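Local coordinates for protein Mn transporter subunit (Synechocystis sp. PCC 6803, PDB 3UJP) that binds manganese and probably delivers it, as the periplasmic solute-binding subunit, to an ABC-type manganese transporter, at residues E30-L35 with D80-L85; D43-V48 with E144-A149; D121-D126 with I217-Q222; M134-A139 with R205-E210; R191-C196 with T242-S247. All blocks are in the same frame, centred on the assembly; numbering follows the deposited sequence.

Interaction 1: residues E30-L35 with D80-L85. With ZN (zinc ion), chain F; ZN (zinc ion), chain H.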
# COMPACT_ATOMS: atom_id res chain seq x y z
N GLU A 30 -8.02 2.82 -9.82
CA GLU A 30 -7.14 2.19 -8.83
C GLU A 30 -6.47 0.95 -9.40
O GLU A 30 -6.75 0.53 -10.53
CB GLU A 30 -7.93 1.83 -7.57
CG GLU A 30 -7.91 2.90 -6.50
CD GLU A 30 -8.30 4.27 -7.03
OE1 GLU A 30 -7.81 5.28 -6.48
OE2 GLU A 30 -9.09 4.33 -7.99
N LYS A 31 -5.57 0.36 -8.62
CA LYS A 31 -4.85 -0.84 -9.04
C LYS A 31 -5.62 -2.12 -8.75
O LYS A 31 -6.42 -2.18 -7.81
CB LYS A 31 -3.48 -0.88 -8.37
CG LYS A 31 -2.95 0.48 -7.94
CD LYS A 31 -1.56 0.37 -7.35
CE LYS A 31 -1.59 0.33 -5.83
NZ LYS A 31 -0.23 0.24 -5.25
N LYS A 32 -5.38 -3.15 -9.55
CA LYS A 32 -6.06 -4.45 -9.37
C LYS A 32 -5.87 -5.03 -7.95
O LYS A 32 -5.08 -4.51 -7.17
CB LYS A 32 -5.65 -5.49 -10.45
CG LYS A 32 -6.04 -5.13 -11.88
CD LYS A 32 -7.54 -4.82 -12.02
CE LYS A 32 -7.91 -4.47 -13.48
NZ LYS A 32 -9.35 -4.06 -13.60
N LYS A 33 -6.59 -6.07 -7.58
CA LYS A 33 -6.41 -6.64 -6.25
C LYS A 33 -6.14 -8.15 -6.32
O LYS A 33 -6.97 -8.91 -6.80
CB LYS A 33 -7.61 -6.34 -5.37
CG LYS A 33 -7.28 -5.48 -4.15
CD LYS A 33 -7.37 -6.27 -2.82
CE LYS A 33 -8.83 -6.67 -2.48
NZ LYS A 33 -8.93 -7.45 -1.20
N VAL A 34 -4.98 -8.57 -5.83
CA VAL A 34 -4.58 -9.98 -5.95
C VAL A 34 -4.47 -10.65 -4.59
O VAL A 34 -3.85 -10.12 -3.67
CB VAL A 34 -3.25 -10.12 -6.72
CG1 VAL A 34 -2.83 -11.56 -6.77
CG2 VAL A 34 -3.41 -9.59 -8.10
N LEU A 35 -5.06 -11.84 -4.46
CA LEU A 35 -5.11 -12.52 -3.17
C LEU A 35 -4.34 -13.84 -3.19
O LEU A 35 -4.46 -14.62 -4.15
CB LEU A 35 -6.56 -12.76 -2.75
CG LEU A 35 -6.77 -12.57 -1.26
CD1 LEU A 35 -6.75 -11.06 -0.92
CD2 LEU A 35 -8.05 -13.24 -0.77
N ASP A 80 -14.11 -9.79 -3.43
CA ASP A 80 -13.71 -8.42 -3.81
C ASP A 80 -12.34 -8.30 -4.48
O ASP A 80 -11.98 -7.23 -4.98
CB ASP A 80 -13.69 -7.55 -2.56
CG ASP A 80 -15.02 -6.94 -2.28
OD1 ASP A 80 -16.01 -7.70 -2.19
OD2 ASP A 80 -15.08 -5.69 -2.17
N ALA A 81 -11.57 -9.37 -4.45
CA ALA A 81 -10.30 -9.45 -5.14
C ALA A 81 -10.57 -9.54 -6.64
O ALA A 81 -11.67 -9.91 -7.03
CB ALA A 81 -9.57 -10.68 -4.64
N ASP A 82 -9.59 -9.20 -7.49
CA ASP A 82 -9.75 -9.28 -8.95
C ASP A 82 -9.08 -10.53 -9.53
O ASP A 82 -9.17 -10.80 -10.73
CB ASP A 82 -9.24 -8.01 -9.68
CG ASP A 82 -9.87 -6.70 -9.15
OD1 ASP A 82 -9.40 -6.18 -8.12
OD2 ASP A 82 -10.84 -6.17 -9.76
N LEU A 83 -8.40 -11.27 -8.67
CA LEU A 83 -7.71 -12.51 -9.03
C LEU A 83 -7.17 -13.19 -7.78
O LEU A 83 -6.72 -12.52 -6.86
CB LEU A 83 -6.54 -12.25 -9.99
CG LEU A 83 -5.60 -13.45 -10.21
CD1 LEU A 83 -6.35 -14.65 -10.73
CD2 LEU A 83 -4.47 -13.10 -11.15
N ILE A 84 -7.21 -14.51 -7.76
CA ILE A 84 -6.82 -15.26 -6.58
C ILE A 84 -5.86 -16.37 -6.95
O ILE A 84 -6.18 -17.26 -7.73
CB ILE A 84 -8.02 -15.86 -5.83
CG1 ILE A 84 -8.82 -14.75 -5.12
CG2 ILE A 84 -7.55 -16.91 -4.83
CD1 ILE A 84 -10.30 -15.05 -4.97
N LEU A 85 -4.67 -16.28 -6.38
CA LEU A 85 -3.54 -17.09 -6.76
C LEU A 85 -3.27 -18.06 -5.64
O LEU A 85 -3.11 -17.64 -4.50
CB LEU A 85 -2.33 -16.18 -6.93
CG LEU A 85 -1.90 -15.84 -8.35
CD1 LEU A 85 -3.13 -15.74 -9.21
CD2 LEU A 85 -1.13 -14.56 -8.33
ZN ZN F . -12.31 -4.90 -8.74
ZN ZN H . -7.19 7.55 -5.67

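Interaction 2: residues D43-V48 with E144-A149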
# COMPACT_ATOMS: atom_id res chain seq x y z
N ASP A 43 4.82 -12.94 -0.78
CA ASP A 43 6.09 -12.26 -1.04
C ASP A 43 6.63 -12.54 -2.44
O ASP A 43 7.17 -11.65 -3.07
CB ASP A 43 7.13 -12.67 -0.01
CG ASP A 43 8.50 -12.07 -0.28
OD1 ASP A 43 8.67 -10.86 -0.01
OD2 ASP A 43 9.39 -12.79 -0.77
N MET A 44 6.48 -13.77 -2.91
CA MET A 44 6.81 -14.13 -4.29
C MET A 44 6.00 -13.35 -5.32
O MET A 44 6.54 -12.94 -6.35
CB MET A 44 6.55 -15.60 -4.55
CG MET A 44 7.33 -16.53 -3.70
SD MET A 44 7.19 -18.22 -4.32
CE MET A 44 7.25 -17.96 -6.09
N VAL A 45 4.70 -13.18 -5.11
CA VAL A 45 3.92 -12.44 -6.09
C VAL A 45 4.16 -10.94 -5.93
O VAL A 45 4.34 -10.22 -6.91
CB VAL A 45 2.40 -12.76 -6.10
CG1 VAL A 45 2.18 -14.26 -6.19
CG2 VAL A 45 1.72 -12.20 -4.89
N GLN A 46 4.21 -10.48 -4.68
CA GLN A 46 4.49 -9.07 -4.45
C GLN A 46 5.79 -8.71 -5.16
O GLN A 46 6.03 -7.55 -5.51
CB GLN A 46 4.53 -8.72 -2.95
CG GLN A 46 5.27 -7.41 -2.61
CD GLN A 46 4.46 -6.11 -2.87
OE1 GLN A 46 3.83 -5.93 -3.92
NE2 GLN A 46 4.50 -5.20 -1.89
N ASN A 47 6.62 -9.72 -5.41
CA ASN A 47 7.88 -9.47 -6.08
C ASN A 47 7.81 -9.40 -7.59
O ASN A 47 8.70 -8.83 -8.19
CB ASN A 47 8.99 -10.41 -5.58
CG ASN A 47 9.90 -9.72 -4.56
OD1 ASN A 47 10.62 -8.80 -4.93
ND2 ASN A 47 9.84 -10.14 -3.29
N VAL A 48 6.74 -9.91 -8.19
CA VAL A 48 6.52 -9.76 -9.64
C VAL A 48 5.61 -8.58 -9.96
O VAL A 48 5.61 -8.04 -11.07
CB VAL A 48 5.89 -11.01 -10.26
CG1 VAL A 48 5.48 -10.75 -11.70
CG2 VAL A 48 6.83 -12.21 -10.18
N GLU A 144 7.01 -17.72 -12.97
CA GLU A 144 6.62 -17.49 -14.34
C GLU A 144 5.11 -17.48 -14.43
O GLU A 144 4.54 -16.62 -15.10
CB GLU A 144 7.15 -18.56 -15.25
CG GLU A 144 6.45 -18.55 -16.59
CD GLU A 144 6.94 -17.42 -17.47
OE1 GLU A 144 7.77 -16.61 -16.98
OE2 GLU A 144 6.51 -17.36 -18.64
N ASN A 145 4.48 -18.44 -13.76
CA ASN A 145 3.00 -18.55 -13.81
C ASN A 145 2.30 -17.36 -13.17
O ASN A 145 1.18 -17.02 -13.53
CB ASN A 145 2.51 -19.85 -13.17
CG ASN A 145 3.03 -21.09 -13.88
OD1 ASN A 145 3.20 -21.11 -15.10
ND2 ASN A 145 3.31 -22.13 -13.11
N ILE A 146 2.98 -16.75 -12.20
CA ILE A 146 2.54 -15.49 -11.62
C ILE A 146 2.62 -14.41 -12.66
O ILE A 146 1.82 -13.47 -12.66
CB ILE A 146 3.47 -15.07 -10.49
CG1 ILE A 146 3.42 -16.08 -9.33
CG2 ILE A 146 3.09 -13.71 -10.03
CD1 ILE A 146 4.53 -15.91 -8.30
N ARG A 147 3.60 -14.53 -13.56
CA ARG A 147 3.81 -13.51 -14.56
C ARG A 147 2.68 -13.58 -15.57
O ARG A 147 1.99 -12.58 -15.80
CB ARG A 147 5.16 -13.71 -15.25
CG ARG A 147 5.81 -12.43 -15.76
CD ARG A 147 6.59 -12.75 -17.02
NE ARG A 147 5.69 -13.21 -18.07
CZ ARG A 147 6.07 -13.87 -19.16
NH1 ARG A 147 5.16 -14.24 -20.05
NH2 ARG A 147 7.35 -14.17 -19.36
N GLN A 148 2.47 -14.75 -16.15
CA GLN A 148 1.38 -14.94 -17.12
C GLN A 148 0.02 -14.55 -16.58
O GLN A 148 -0.83 -14.05 -17.31
CB GLN A 148 1.31 -16.39 -17.61
CG GLN A 148 2.52 -16.89 -18.38
CD GLN A 148 2.44 -18.39 -18.60
OE1 GLN A 148 1.39 -19.01 -18.39
NE2 GLN A 148 3.57 -18.99 -19.00
N ALA A 149 -0.19 -14.79 -15.30
CA ALA A 149 -1.48 -14.54 -14.66
C ALA A 149 -1.73 -13.06 -14.60
O ALA A 149 -2.88 -12.62 -14.69
CB ALA A 149 -1.51 -15.14 -13.28

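Interaction 3: residues D121-D126 with I217-Q222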
# COMPACT_ATOMS: atom_id res chain seq x y z
N ASP A 121 3.97 -42.06 3.14
CA ASP A 121 2.95 -42.73 3.95
C ASP A 121 1.93 -41.80 4.66
O ASP A 121 1.81 -40.61 4.35
CB ASP A 121 3.62 -43.67 4.96
CG ASP A 121 4.88 -43.07 5.55
OD1 ASP A 121 5.90 -43.79 5.61
OD2 ASP A 121 4.85 -41.89 5.97
N GLY A 122 1.20 -42.37 5.62
CA GLY A 122 0.11 -41.67 6.27
C GLY A 122 -1.01 -41.53 5.26
O GLY A 122 -0.84 -41.97 4.11
N PRO A 123 -2.15 -40.90 5.66
CA PRO A 123 -3.24 -40.54 4.74
C PRO A 123 -2.62 -39.70 3.65
O PRO A 123 -1.47 -39.27 3.83
CB PRO A 123 -4.13 -39.65 5.60
CG PRO A 123 -3.19 -39.07 6.61
CD PRO A 123 -2.29 -40.22 6.95
N TYR A 124 -3.31 -39.44 2.55
CA TYR A 124 -2.59 -38.84 1.41
C TYR A 124 -1.30 -39.63 1.10
O TYR A 124 -0.24 -39.03 0.89
CB TYR A 124 -2.16 -37.39 1.66
CG TYR A 124 -3.09 -36.56 2.48
CD1 TYR A 124 -2.68 -36.02 3.67
CD2 TYR A 124 -4.39 -36.31 2.05
CE1 TYR A 124 -3.51 -35.26 4.43
CE2 TYR A 124 -5.23 -35.55 2.80
CZ TYR A 124 -4.79 -35.02 3.99
OH TYR A 124 -5.62 -34.26 4.77
N THR A 125 -1.35 -40.94 1.07
CA THR A 125 -0.12 -41.64 0.85
C THR A 125 0.57 -41.15 -0.40
O THR A 125 1.68 -40.66 -0.34
CB THR A 125 -0.33 -43.10 0.66
OG1 THR A 125 0.55 -43.82 1.50
CG2 THR A 125 0.03 -43.44 -0.72
N ASP A 126 -0.06 -41.30 -1.55
CA ASP A 126 0.68 -41.04 -2.76
C ASP A 126 0.19 -39.76 -3.34
O ASP A 126 0.26 -39.57 -4.53
CB ASP A 126 0.49 -42.17 -3.74
CG ASP A 126 1.74 -43.01 -3.90
OD1 ASP A 126 2.75 -42.51 -4.41
OD2 ASP A 126 1.74 -44.19 -3.52
N ILE A 217 3.24 -35.03 5.80
CA ILE A 217 2.55 -33.77 5.51
C ILE A 217 1.54 -33.56 6.63
O ILE A 217 1.42 -34.40 7.49
CB ILE A 217 1.86 -33.88 4.17
CG1 ILE A 217 1.59 -32.51 3.55
CG2 ILE A 217 0.62 -34.71 4.30
CD1 ILE A 217 0.91 -32.59 2.18
N ASN A 218 0.80 -32.47 6.63
CA ASN A 218 -0.12 -32.20 7.74
C ASN A 218 -1.53 -32.74 7.59
O ASN A 218 -2.11 -32.69 6.53
CB ASN A 218 -0.24 -30.70 7.91
CG ASN A 218 1.07 -30.07 8.15
OD1 ASN A 218 1.66 -29.46 7.26
ND2 ASN A 218 1.57 -30.22 9.35
N ALA A 219 -2.10 -33.40 8.60
CA ALA A 219 -3.28 -34.20 8.24
C ALA A 219 -4.47 -34.38 9.19
O ALA A 219 -5.41 -35.11 8.86
CB ALA A 219 -2.84 -35.58 7.70
N GLU A 220 -4.43 -33.71 10.34
CA GLU A 220 -5.51 -33.80 11.31
C GLU A 220 -5.11 -34.69 12.49
O GLU A 220 -5.13 -34.25 13.64
CB GLU A 220 -6.78 -34.33 10.66
CG GLU A 220 -7.08 -33.72 9.30
CD GLU A 220 -7.78 -32.39 9.40
OE1 GLU A 220 -8.47 -32.15 10.41
OE2 GLU A 220 -7.65 -31.57 8.46
N GLN A 221 -4.77 -35.94 12.20
CA GLN A 221 -4.37 -36.89 13.23
C GLN A 221 -2.97 -36.58 13.75
O GLN A 221 -1.99 -37.16 13.29
CB GLN A 221 -4.44 -38.32 12.69
CG GLN A 221 -4.39 -38.41 11.17
CD GLN A 221 -4.66 -39.82 10.67
OE1 GLN A 221 -3.84 -40.72 10.84
NE2 GLN A 221 -5.82 -40.01 10.05
N GLN A 222 -2.89 -35.67 14.72
CA GLN A 222 -1.61 -35.29 15.31
C GLN A 222 -0.61 -36.44 15.21
O GLN A 222 -0.97 -37.61 15.31
CB GLN A 222 -1.80 -34.88 16.77
CG GLN A 222 -3.14 -34.22 17.06
CD GLN A 222 -3.06 -33.22 18.19
OE1 GLN A 222 -1.99 -32.98 18.75
NE2 GLN A 222 -4.20 -32.63 18.54

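Interaction 4: residues M134-A139 with R205-E210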
# COMPACT_ATOMS: atom_id res chain seq x y z
N MET A 134 10.05 -24.68 -2.19
CA MET A 134 11.32 -24.83 -1.50
C MET A 134 12.43 -25.26 -2.44
O MET A 134 13.55 -25.52 -2.01
CB MET A 134 11.20 -25.89 -0.41
CG MET A 134 10.35 -25.46 0.71
SD MET A 134 11.01 -23.91 1.34
CE MET A 134 12.23 -24.60 2.45
N SER A 135 12.11 -25.37 -3.71
CA SER A 135 13.11 -25.74 -4.69
C SER A 135 13.21 -24.60 -5.71
O SER A 135 12.31 -24.45 -6.55
CB SER A 135 12.71 -27.06 -5.36
OG SER A 135 13.62 -27.44 -6.39
N PRO A 136 14.30 -23.80 -5.63
CA PRO A 136 14.54 -22.61 -6.47
C PRO A 136 14.41 -22.93 -7.93
O PRO A 136 13.82 -22.14 -8.65
CB PRO A 136 15.98 -22.23 -6.17
CG PRO A 136 16.23 -22.75 -4.81
CD PRO A 136 15.42 -24.04 -4.71
N ARG A 137 14.93 -24.07 -8.38
CA ARG A 137 14.61 -24.55 -9.73
C ARG A 137 13.10 -24.46 -9.95
O ARG A 137 12.64 -23.90 -10.95
CB ARG A 137 15.16 -25.97 -9.97
CG ARG A 137 16.51 -26.26 -9.25
CD ARG A 137 17.61 -26.94 -10.12
NE ARG A 137 18.84 -27.16 -9.34
CZ ARG A 137 20.09 -26.93 -9.77
NH1 ARG A 137 21.11 -27.18 -8.95
NH2 ARG A 137 20.33 -26.46 -11.00
N ASN A 138 12.33 -24.99 -8.99
CA ASN A 138 10.87 -24.95 -9.01
C ASN A 138 10.29 -23.56 -8.79
O ASN A 138 9.24 -23.20 -9.34
CB ASN A 138 10.30 -25.83 -7.90
CG ASN A 138 10.39 -27.29 -8.21
OD1 ASN A 138 10.40 -28.12 -7.30
ND2 ASN A 138 10.47 -27.63 -9.49
N ALA A 139 10.96 -22.79 -7.93
CA ALA A 139 10.49 -21.44 -7.68
C ALA A 139 10.40 -20.70 -9.02
O ALA A 139 9.62 -19.77 -9.16
CB ALA A 139 11.43 -20.72 -6.73
N ARG A 205 15.95 -33.07 -2.53
CA ARG A 205 16.24 -33.67 -3.83
C ARG A 205 17.28 -32.82 -4.58
O ARG A 205 18.20 -33.35 -5.21
CB ARG A 205 14.97 -33.84 -4.66
CG ARG A 205 15.21 -34.45 -6.02
CD ARG A 205 14.81 -33.48 -7.10
NE ARG A 205 13.46 -33.75 -7.60
CZ ARG A 205 12.55 -32.82 -7.86
NH1 ARG A 205 12.82 -31.53 -7.66
NH2 ARG A 205 11.35 -33.17 -8.30
N ASP A 206 17.14 -31.50 -4.48
CA ASP A 206 17.94 -30.56 -5.27
C ASP A 206 19.39 -30.56 -4.85
O ASP A 206 20.27 -30.38 -5.67
CB ASP A 206 17.39 -29.14 -5.13
CG ASP A 206 16.36 -28.79 -6.20
OD1 ASP A 206 15.60 -29.68 -6.64
OD2 ASP A 206 16.30 -27.60 -6.59
N TYR A 207 19.64 -30.73 -3.56
CA TYR A 207 20.98 -30.62 -3.03
C TYR A 207 21.42 -31.91 -2.39
O TYR A 207 22.25 -31.92 -1.48
CB TYR A 207 21.07 -29.46 -2.05
CG TYR A 207 20.55 -28.21 -2.70
CD1 TYR A 207 21.11 -27.74 -3.89
CD2 TYR A 207 19.47 -27.52 -2.17
CE1 TYR A 207 20.62 -26.59 -4.52
CE2 TYR A 207 18.97 -26.36 -2.79
CZ TYR A 207 19.55 -25.90 -3.96
OH TYR A 207 19.05 -24.77 -4.57
N GLY A 208 20.83 -33.01 -2.88
CA GLY A 208 21.21 -34.36 -2.50
C GLY A 208 21.31 -34.60 -1.01
O GLY A 208 22.37 -35.00 -0.50
N MET A 209 20.21 -34.37 -0.31
CA MET A 209 20.13 -34.69 1.11
C MET A 209 19.19 -35.87 1.36
O MET A 209 18.31 -36.18 0.55
CB MET A 209 19.69 -33.47 1.91
CG MET A 209 20.60 -32.26 1.78
SD MET A 209 20.40 -31.07 3.13
CE MET A 209 21.40 -31.79 4.43
N GLU A 210 19.39 -36.55 2.49
CA GLU A 210 18.47 -37.60 2.89
C GLU A 210 17.58 -37.00 3.96
O GLU A 210 18.06 -36.49 4.98
CB GLU A 210 19.22 -38.86 3.37
CG GLU A 210 18.36 -40.14 3.58
CD GLU A 210 17.76 -40.75 2.28
OE1 GLU A 210 16.75 -41.51 2.38
OE2 GLU A 210 18.30 -40.50 1.16

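Interaction 5: residues R191-C196 with T242-S247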
# COMPACT_ATOMS: atom_id res chain seq x y z
N ARG A 191 24.57 -36.03 5.21
CA ARG A 191 23.65 -35.04 4.66
C ARG A 191 22.19 -35.37 4.98
O ARG A 191 21.38 -35.62 4.09
CB ARG A 191 23.88 -34.85 3.15
CG ARG A 191 24.25 -33.41 2.78
CD ARG A 191 24.77 -33.27 1.35
NE ARG A 191 26.22 -33.26 1.30
CZ ARG A 191 26.94 -33.34 0.19
NH1 ARG A 191 26.34 -33.43 -0.99
NH2 ARG A 191 28.26 -33.33 0.25
N PHE A 192 21.87 -35.35 6.27
CA PHE A 192 20.56 -35.77 6.76
C PHE A 192 19.76 -34.60 7.34
O PHE A 192 20.19 -33.92 8.27
CB PHE A 192 20.67 -36.91 7.78
CG PHE A 192 21.31 -38.15 7.23
CD1 PHE A 192 22.61 -38.49 7.57
CD2 PHE A 192 20.63 -38.97 6.34
CE1 PHE A 192 23.22 -39.63 7.04
CE2 PHE A 192 21.22 -40.11 5.81
CZ PHE A 192 22.52 -40.44 6.16
N LEU A 193 18.58 -34.40 6.77
CA LEU A 193 17.72 -33.27 7.10
C LEU A 193 16.51 -33.75 7.90
O LEU A 193 15.54 -34.26 7.35
CB LEU A 193 17.27 -32.57 5.81
CG LEU A 193 16.85 -31.12 5.89
CD1 LEU A 193 15.88 -30.84 4.76
CD2 LEU A 193 16.22 -30.78 7.24
N VAL A 194 16.59 -33.57 9.21
CA VAL A 194 15.50 -33.92 10.10
C VAL A 194 14.63 -32.72 10.51
O VAL A 194 15.11 -31.76 11.13
CB VAL A 194 16.01 -34.70 11.32
CG1 VAL A 194 17.34 -34.15 11.77
CG2 VAL A 194 14.97 -34.69 12.44
N SER A 195 13.35 -32.81 10.15
CA SER A 195 12.34 -31.78 10.33
C SER A 195 11.13 -32.47 10.96
O SER A 195 11.19 -33.67 11.23
CB SER A 195 11.96 -31.18 8.98
OG SER A 195 11.59 -32.18 8.04
N CYS A 196 10.05 -31.72 11.18
CA CYS A 196 8.78 -32.27 11.70
C CYS A 196 7.83 -32.67 10.56
O CYS A 196 7.21 -33.72 10.59
CB CYS A 196 8.09 -31.23 12.57
SG CYS A 196 8.97 -30.67 14.05
N THR A 242 22.30 -32.23 14.46
CA THR A 242 21.22 -31.26 14.69
C THR A 242 19.87 -31.60 14.01
O THR A 242 19.81 -31.99 12.83
CB THR A 242 21.63 -29.84 14.30
OG1 THR A 242 22.88 -29.49 14.93
CG2 THR A 242 20.57 -28.87 14.75
N ILE A 243 18.79 -31.43 14.77
CA ILE A 243 17.44 -31.72 14.29
C ILE A 243 16.51 -30.51 14.38
O ILE A 243 16.54 -29.77 15.36
CB ILE A 243 16.84 -32.90 15.06
CG1 ILE A 243 16.55 -32.48 16.50
CG2 ILE A 243 17.79 -34.09 15.05
CD1 ILE A 243 16.04 -33.65 17.37
N PHE A 244 15.67 -30.34 13.35
CA PHE A 244 14.88 -29.12 13.20
C PHE A 244 13.40 -29.32 13.12
O PHE A 244 12.94 -30.37 12.68
CB PHE A 244 15.29 -28.39 11.94
CG PHE A 244 16.73 -28.14 11.86
CD1 PHE A 244 17.51 -28.83 10.96
CD2 PHE A 244 17.33 -27.24 12.72
CE1 PHE A 244 18.86 -28.62 10.89
CE2 PHE A 244 18.67 -27.02 12.67
CZ PHE A 244 19.44 -27.71 11.75
N CYS A 245 12.67 -28.28 13.50
CA CYS A 245 11.22 -28.20 13.33
C CYS A 245 10.91 -27.08 12.35
O CYS A 245 11.82 -26.52 11.73
CB CYS A 245 10.53 -27.91 14.66
SG CYS A 245 8.99 -28.79 14.90
N GLU A 246 9.62 -26.77 12.20
CA GLU A 246 9.23 -25.62 11.40
C GLU A 246 8.34 -24.73 12.23
O GLU A 246 7.79 -25.15 13.25
CB GLU A 246 8.50 -26.01 10.12
CG GLU A 246 9.34 -26.84 9.18
CD GLU A 246 9.47 -28.25 9.65
OE1 GLU A 246 8.44 -28.85 9.98
OE2 GLU A 246 10.60 -28.75 9.72
N SER A 247 8.18 -23.50 11.75
CA SER A 247 7.56 -22.47 12.55
C SER A 247 6.04 -22.54 12.63
O SER A 247 5.45 -21.74 13.32
CB SER A 247 7.97 -21.10 12.03
OG SER A 247 7.36 -20.80 10.78

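Interaction 1: residues E30-L35 with D80-L85
V34 and L85 meet through single methyl groups: CG1 of V34, the branch opposite the backbone N (chi1 177°), is turned to CD2 of L85 at 3.8 Å, on the same face of the sheet as L83. On the other face, L35 sets its CB into the notch between A81 and I84, 4.1 Å from A81 CB and 3.8 Å from I84 CG1. K33 fits round the turn before strand 83-86, its CB against D82 OD1 at 3.3 Å and its CE approaching CA of A81. Strands 33-36 and 83-86 run parallel as the two inner strands of the four-stranded sheet of the N-terminal lobe, and L153 and F150 of helix 136-153 cover the V34, L83 and L85 face. L35 N donates to L83 O, and L85 N reaches L35 O at 2.8 Å, almost straight on. K33 O takes D82 N (2.7 Å) on a lone pair and L83 N only weakly. D82 folds over this end: its OD1 receives a weak bond from K33 N, while its OD2 binds a zinc ion at 2.2 Å. An apolar interior thus gives way to a carboxylate whose charge the zinc probably offsets in part.

Interaction 2: residues D43-V48 with E144-A149
I146 packs against M44, V45 and V48 of the facing helix. Its CD1 presses on V45 CG1 at 3.6 Å, the two side chains crossing at about a right angle, and the methyl CE at the end of M44 reaches the same CD1 at 4.1 Å. The other branch, CG2, placed opposite the backbone N (chi1 -64°), lies between V48 and V45, 3.9 Å from V48 CB. This apolar cluster is the tight part, and F150, further along helix 136-153, also touches V45 and V48. The loose side begins at R147: V48 CG1 comes only to 4.4 Å from its CG, and the rest of the chain leads away, with E144 OE2 over one face of the guanidinium as a charge partner without a directed N-H. The short helical segments pass 9.7 Å apart at -53°. V48 O and R147 also meet the long helix 158-183. The pair joins the first helix of the N-terminal lobe to helix 136-153, which packs on the N-terminal sheet, in the two-lobed fold of the metal-binding proteins of this family.

Interaction 3: residues D121-D126 with I217-Q222
P123 and Y124 carry the contact from the 121-126 side, both reaching for A219. G122, with its positive phi of 70°, brings the chain round to the proline. The CG of P123 then rests 3.7 Å from A219 CB, and its CD lies 4.2 Å from OE1 of Q221, the central residue of an inverse gamma turn. Y124 follows, its CG opposite the carbonyl carbon (chi1 -35°), which puts the ring beside the same methyl: CE1 is 3.4 Å from A219 CB and 3.6 Å from N218 O. These irregular loops, one leading into helix 136-153 and the other into helix 225-236, meet at the surface beside the manganese site, where the side chain of N218 lies about 3 Å from the ion. Further back on the Y124 ring, CD1 touches CG2 of I217 at 3.6 Å, the side chains crossing at about a right angle. With an alanine here, I217 CG2 and the A219 methyl would probably lose their shared aromatic neighbour, and the loops would be left with little more than the proline contact. R93 also packs against Y124, while its NH1 forms a salt bridge with E220. T125 turns back within its own loop, OG1 giving a weak bond to G122 O.

Interaction 4: residues M134-A139 with R205-E210
D206 meets S135 and R137 with its carboxylate, and its parts can be followed outward. CB sits over the centre of the Y207 ring, 3.8 Å above its plane. CG leads to two oxygens. OD2 accepts the hydroxyl of S135 at 2.7 Å, the OG approaching from 46° out of the carboxylate plane; S135 has OG trans to its backbone N (chi1 177°), which sends it across to the aspartate. The same OD2 lies at the edge of the R137 guanidinium, in its plane, with NE 3.8 Å away in a long salt bridge. OD1 takes a weak bond from NH1 of R205 at 3.5 Å, so one carboxylate serves two arginines. A lysine in its place would probably leave S135 OG without its acceptor and set a third positive charge beside R137 and R205. Alongside, P136 CG packs on Y207 OH at 3.5 Å, the hydroxyl itself being bonded to D176 of helix 158-183. Thus the start of helix 136-153 is tied to the end of helix 201-206 by a partly buried acid whose negative charge is probably stabilised by the flanking arginines and the serine hydroxyl.

Interaction 5: residues R191-C196 with T242-S247
SG of C196 lies trans to its carbonyl carbon (chi1 -61°), and C245 is turned to a chi1 of -141°. These torsions bring the two sulfurs together at 2.1 Å in a disulfide with a chi3 of -107°. It covalently joins C196, where the chain turns a corner just after strand 192-195, to strand 242-246; the two strands run in roughly the same direction. Between the backbones F244 N donates to V194 O at 2.7 Å, the N-H tilted somewhat from the carbonyl plane. V194 and I243 pack obliquely at this level, CG2 of V194 lying 3.7 Å from I243 CB, and Q254 of helix 252-256 touches both. Elsewhere along the pair, L193 brings CD2 to the edge of the F244 ring, 4.4 Å from CD1, and I295 of helix 284-296 packs on both residues. E246 bends back at chi2, which carries its carboxylate to the corner at C196; OE1 accepts the N-H of E197, a manganese ligand, and lies 3.5 Å from C196 CB. S195 OG is likewise held by the carbonyl of E197. The E246 side chain is about 7 Å from the manganese ion, placing this corner in the second shell of the site. The chemistry implies a covalently fixed, buried strand pair in the C-terminal lobe, with a carboxylate that probably helps to position the metal ligand E197 through its main chain.

How the interactions relate
From the N terminus, interaction 1 closes the first loop, pairing strands 33-36 and 83-86 of the N-terminal sheet. Interaction 2 crosses it, opening on helix 39-49 before that loop is shut and closing on helix 136-153; the two touch where L85 meets V45. Interaction 3 crosses interaction 2 and joins surface loops near the manganese ion. Interaction 4 is nested within interaction 3, crosses interaction 2 and shares helix 136-153 with it, carrying the connection into the C-terminal lobe. Interaction 5 crosses both 3 and 4, and E210 probably hydrogen-bonds to R191 and L193 through the backbone. Interactions 1 and 5, about 36 Å apart between centres, lie in separate lobes.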